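Local coordinates for protein minor fimbrium subunit Mfa5 (Porphyromonas gingivalis ATCC 33277, PDB 6TO1) that serves as an accessory subunit of the minor fimbriae, surface pili that mediate biofilm formation and adhesion to host cells and other oral bacteria, at residues E240-K245 / F307-L312; R410-D415 / K451-T456. All coordinates share one frame; numbering follows the deposited sequence.

Interaction 1: residues E240-K245 / F307-L312; sequences EQYPVK and FDYSNL
Val244 and Phe307 form a single backbone bridge between two loops, their CA atoms 4.7 Å apart, and the nearly straight hydrogen bond from Asp308 N to Pro243 O (3.0 Å, 172° at the hydrogen) joins the two segments there. Phe307 CA adds a CA-H...O contact to the same carbonyl. Tyr242 makes the largest single contribution. With CG beside its backbone N and anti to the carbonyl carbon (chi1 -69°), its ring lies along 307-312, and Tyr242 OH donates to Leu312 O (2.7 Å), a bond near the ring plane that fixes the far end of the side chain. Leu312 CD2 packs 3.6 Å from Tyr242 OH, while Tyr242 CD2 meets Tyr309 CD1 at 3.7 Å, the two side chains crossing at about a right angle, ring planes 78° apart. Gln241 donates from NE2 to Tyr242 O, and the same amide nitrogen reaches the edge of the Phe307 ring. Asp308 OD1 accepts from Ser310 N, an Asx turn, and also from Ser310 OG; the extended Lys245 chain crosses Asp308, and a water accepts from Lys245 NZ at 2.7 Å and makes a weak bond to Asp308 OD1. Beneath the loops, Gln241, Phe307 and Tyr309 pack on helices 209-220 and 340-353; Tyr309 OH bonds to Glu347, its ring makes a cation-pi contact with Lys214, and Gln241 and Val244 touch Tyr338 of strand 336-338.

Interaction 2: residues R410-D415 / K451-T456; sequences RGEVTD and KLTWTT
Val413 and Trp454 exchange reciprocal backbone hydrogen bonds, as do Asp415 and Leu452, and Thr456 N adds another to Gly411 O at 2.8 Å. Strands 411-415 and 451-455 thus run antiparallel, 4.7 Å apart at closest approach with their directions 167° apart. CA-H...O contacts fill in between, as from Glu412 CA to Trp454 O. Apolar packing on the buried face centres on Val413 and Trp454, side by side and pointing the same way: Val413 CG2 lies 3.7 Å from Trp454 CE3. Thr456 CG2 sits 3.8 Å above the indole plane, over its centre. A methyl-carboxylate contact on this face sets Leu452 CD1 beside Asp415 OD2, which is hydrogen-bonded to Tyr469 OH. On the other face, Thr453 CG2, anti to its own N, touches Glu412 CD at 3.6 Å, and the extended Lys451 runs alongside Thr414, Lys451 CE to Thr414 CG2 3.7 Å. One water bridges this more exposed face, donating to Glu412 OE1 (2.6 Å) and hydrogen-bonding to Thr455 OG1. With strands 442-446 and 501-510 on its two flanks, the pair is the middle of an antiparallel sheet whose Val413 and Trp454 face packs on strands 110-119 and 463-473, as in a beta-sandwich.

In the fold
From the N terminus, strands 90-98 and 110-119 come first, then the mixed sheet of the von Willebrand factor type A fold, starting with 126-133. Interaction 1 closes a 61-residue excursion, 246-306, that holds strand 252-253, helices 262-272 and 274-277 and strand 296-298, tying two loops together on the flank of that fold; the side chain of Gln241 is about 13 Å from the bound magnesium ion. After strand 385-387 at the edge of the mixed sheet, the chain reaches interaction 2, which closes a 35-residue excursion without helix and joins strands 408-417 and 451-455. The two contacts are in series, neither nested nor crossed, with centres 62 Å apart and nearest atoms about 44 Å apart.

Interaction 1: residues E240-K245 / F307-L312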
# COMPACT_ATOMS: atom_id res chain seq x y z
N GLU A 240 -23.57 40.09 0.30
CA GLU A 240 -24.86 39.56 -0.13
C GLU A 240 -25.10 38.22 0.54
O GLU A 240 -24.14 37.50 0.85
CB GLU A 240 -24.92 39.35 -1.65
CG GLU A 240 -24.59 40.60 -2.47
CD GLU A 240 -25.80 41.44 -2.82
OE1 GLU A 240 -26.95 41.04 -2.50
OE2 GLU A 240 -25.61 42.54 -3.40
N GLN A 241 -26.37 37.86 0.72
CA GLN A 241 -26.70 36.57 1.30
C GLN A 241 -28.12 36.17 0.90
O GLN A 241 -28.87 36.94 0.30
CB GLN A 241 -26.55 36.59 2.83
CG GLN A 241 -27.67 37.33 3.54
CD GLN A 241 -27.65 37.08 5.04
OE1 GLN A 241 -26.86 37.66 5.77
NE2 GLN A 241 -28.52 36.21 5.50
N TYR A 242 -28.48 34.93 1.27
CA TYR A 242 -29.81 34.44 0.99
C TYR A 242 -30.80 34.87 2.07
O TYR A 242 -30.43 35.05 3.24
CB TYR A 242 -29.83 32.90 0.91
CG TYR A 242 -29.12 32.36 -0.31
CD1 TYR A 242 -29.42 32.85 -1.58
CD2 TYR A 242 -28.14 31.38 -0.18
CE1 TYR A 242 -28.77 32.38 -2.68
CE2 TYR A 242 -27.48 30.89 -1.29
CZ TYR A 242 -27.79 31.41 -2.54
OH TYR A 242 -27.15 30.95 -3.65
N PRO A 243 -32.08 34.96 1.71
CA PRO A 243 -33.11 35.31 2.69
C PRO A 243 -33.23 34.29 3.80
O PRO A 243 -32.99 33.09 3.61
CB PRO A 243 -34.40 35.35 1.87
CG PRO A 243 -33.97 35.48 0.45
CD PRO A 243 -32.63 34.80 0.35
N VAL A 244 -33.64 34.77 4.96
CA VAL A 244 -33.90 33.95 6.13
C VAL A 244 -35.41 33.74 6.24
O VAL A 244 -36.17 34.71 6.29
CB VAL A 244 -33.35 34.63 7.40
CG1 VAL A 244 -33.78 33.86 8.64
CG2 VAL A 244 -31.82 34.76 7.35
N LYS A 245 -35.82 32.49 6.34
CA LYS A 245 -37.23 32.14 6.43
C LYS A 245 -37.78 32.41 7.81
O LYS A 245 -37.09 32.19 8.82
CB LYS A 245 -37.44 30.66 6.11
CG LYS A 245 -36.99 30.25 4.74
CD LYS A 245 -37.36 28.77 4.54
CE LYS A 245 -37.40 28.38 3.09
NZ LYS A 245 -37.86 26.96 2.91
N PHE A 307 -32.62 29.01 5.79
CA PHE A 307 -32.30 29.76 4.59
C PHE A 307 -33.21 29.36 3.43
O PHE A 307 -33.54 28.18 3.25
CB PHE A 307 -30.84 29.58 4.18
CG PHE A 307 -29.88 30.23 5.11
CD1 PHE A 307 -29.73 31.60 5.15
CD2 PHE A 307 -29.11 29.45 5.98
CE1 PHE A 307 -28.82 32.19 6.05
CE2 PHE A 307 -28.22 30.02 6.84
CZ PHE A 307 -28.07 31.40 6.87
N ASP A 308 -33.60 30.35 2.64
CA ASP A 308 -34.37 30.10 1.44
C ASP A 308 -33.39 29.96 0.28
O ASP A 308 -32.80 30.94 -0.17
CB ASP A 308 -35.39 31.21 1.18
CG ASP A 308 -36.26 30.93 -0.03
OD1 ASP A 308 -36.08 29.90 -0.72
OD2 ASP A 308 -37.13 31.78 -0.28
N TYR A 309 -33.23 28.73 -0.19
CA TYR A 309 -32.33 28.43 -1.30
C TYR A 309 -33.08 28.20 -2.61
O TYR A 309 -32.46 27.83 -3.61
CB TYR A 309 -31.53 27.18 -1.00
CG TYR A 309 -30.60 27.19 0.20
CD1 TYR A 309 -29.45 27.98 0.23
CD2 TYR A 309 -30.85 26.36 1.28
CE1 TYR A 309 -28.57 27.94 1.32
CE2 TYR A 309 -29.97 26.30 2.37
CZ TYR A 309 -28.83 27.09 2.37
OH TYR A 309 -27.99 27.03 3.44
N SER A 310 -34.39 28.44 -2.63
CA SER A 310 -35.20 28.09 -3.80
C SER A 310 -34.73 28.81 -5.07
O SER A 310 -34.85 28.26 -6.17
CB SER A 310 -36.67 28.41 -3.51
OG SER A 310 -36.89 29.81 -3.40
N ASN A 311 -34.20 30.02 -4.92
CA ASN A 311 -33.58 30.80 -6.00
C ASN A 311 -32.14 31.07 -5.59
O ASN A 311 -31.90 31.87 -4.68
CB ASN A 311 -34.34 32.11 -6.20
CG ASN A 311 -33.66 33.02 -7.17
OD1 ASN A 311 -32.67 32.66 -7.81
ND2 ASN A 311 -34.19 34.22 -7.30
N LEU A 312 -31.18 30.41 -6.26
CA LEU A 312 -29.77 30.57 -5.88
C LEU A 312 -29.19 31.94 -6.24
O LEU A 312 -28.04 32.22 -5.87
CB LEU A 312 -28.94 29.47 -6.51
CG LEU A 312 -29.19 28.08 -5.94
CD1 LEU A 312 -28.26 27.12 -6.70
CD2 LEU A 312 -28.99 28.00 -4.44
O HOH W 1 -37.38 27.03 0.29

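Interaction 2: residues R410-D415 / K451-T456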
# COMPACT_ATOMS: atom_id res chain seq x y z
N ARG A 410 0.40 -6.40 9.49
CA ARG A 410 0.88 -7.61 10.15
C ARG A 410 0.92 -8.68 9.08
O ARG A 410 0.03 -8.73 8.23
CB ARG A 410 -0.07 -8.07 11.27
CG ARG A 410 -0.14 -7.15 12.47
CD ARG A 410 1.15 -7.21 13.26
NE ARG A 410 1.03 -6.55 14.56
CZ ARG A 410 1.18 -5.25 14.74
NH1 ARG A 410 1.44 -4.47 13.71
NH2 ARG A 410 1.08 -4.73 15.96
N GLY A 411 1.92 -9.56 9.13
CA GLY A 411 1.92 -10.68 8.23
C GLY A 411 2.64 -11.88 8.82
O GLY A 411 3.65 -11.74 9.52
N GLU A 412 2.11 -13.06 8.54
CA GLU A 412 2.73 -14.31 8.94
C GLU A 412 2.72 -15.25 7.74
O GLU A 412 1.66 -15.53 7.18
CB GLU A 412 2.02 -14.95 10.12
CG GLU A 412 2.77 -16.21 10.56
CD GLU A 412 2.22 -16.80 11.82
OE1 GLU A 412 2.52 -16.25 12.89
OE2 GLU A 412 1.47 -17.79 11.71
N VAL A 413 3.91 -15.67 7.33
CA VAL A 413 4.09 -16.66 6.29
C VAL A 413 4.46 -17.98 6.96
O VAL A 413 5.43 -18.03 7.72
CB VAL A 413 5.18 -16.24 5.31
CG1 VAL A 413 5.49 -17.38 4.32
CG2 VAL A 413 4.78 -14.97 4.56
N THR A 414 3.69 -19.02 6.68
CA THR A 414 4.01 -20.38 7.09
C THR A 414 4.46 -21.12 5.84
O THR A 414 3.79 -21.06 4.80
CB THR A 414 2.81 -21.07 7.74
OG1 THR A 414 1.71 -21.03 6.81
CG2 THR A 414 2.43 -20.37 9.04
N ASP A 415 5.57 -21.86 5.95
CA ASP A 415 6.22 -22.50 4.81
C ASP A 415 6.71 -23.86 5.30
O ASP A 415 7.63 -23.92 6.11
CB ASP A 415 7.36 -21.62 4.32
CG ASP A 415 8.19 -22.27 3.22
OD1 ASP A 415 7.73 -23.19 2.53
OD2 ASP A 415 9.32 -21.78 3.03
N LYS A 451 8.95 -26.58 9.48
CA LYS A 451 8.05 -25.46 9.23
C LYS A 451 8.79 -24.16 9.51
O LYS A 451 9.28 -23.95 10.62
CB LYS A 451 6.79 -25.57 10.10
CG LYS A 451 5.77 -24.44 9.86
CD LYS A 451 4.71 -24.45 10.94
CE LYS A 451 3.63 -23.42 10.68
NZ LYS A 451 2.67 -23.43 11.81
N LEU A 452 8.85 -23.29 8.52
CA LEU A 452 9.35 -21.94 8.71
C LEU A 452 8.15 -21.04 8.96
O LEU A 452 7.14 -21.14 8.25
CB LEU A 452 10.14 -21.46 7.49
CG LEU A 452 11.48 -22.16 7.24
CD1 LEU A 452 11.90 -21.94 5.78
CD2 LEU A 452 12.53 -21.65 8.20
N THR A 453 8.22 -20.23 10.01
CA THR A 453 7.20 -19.22 10.28
C THR A 453 7.88 -17.86 10.27
O THR A 453 8.75 -17.57 11.10
CB THR A 453 6.50 -19.48 11.61
OG1 THR A 453 5.93 -20.80 11.59
CG2 THR A 453 5.36 -18.48 11.82
N TRP A 454 7.48 -17.04 9.31
CA TRP A 454 8.08 -15.74 9.07
C TRP A 454 7.08 -14.68 9.53
O TRP A 454 5.99 -14.57 8.98
CB TRP A 454 8.38 -15.58 7.58
CG TRP A 454 8.86 -14.23 7.16
CD1 TRP A 454 9.44 -13.25 7.93
CD2 TRP A 454 8.83 -13.72 5.82
NE1 TRP A 454 9.76 -12.16 7.15
CE2 TRP A 454 9.38 -12.42 5.86
CE3 TRP A 454 8.37 -14.23 4.60
CZ2 TRP A 454 9.50 -11.63 4.71
CZ3 TRP A 454 8.50 -13.46 3.47
CH2 TRP A 454 9.05 -12.16 3.53
N THR A 455 7.47 -13.91 10.54
CA THR A 455 6.68 -12.79 11.03
C THR A 455 7.19 -11.55 10.30
O THR A 455 8.34 -11.14 10.50
CB THR A 455 6.83 -12.65 12.55
OG1 THR A 455 6.27 -13.81 13.17
CG2 THR A 455 6.09 -11.41 13.04
N THR A 456 6.34 -10.96 9.45
CA THR A 456 6.89 -9.96 8.55
C THR A 456 7.03 -8.59 9.19
O THR A 456 7.89 -7.81 8.76
CB THR A 456 6.01 -9.81 7.29
OG1 THR A 456 4.72 -9.29 7.66
CG2 THR A 456 5.85 -11.13 6.62
O HOH W 2 3.57 -13.90 13.24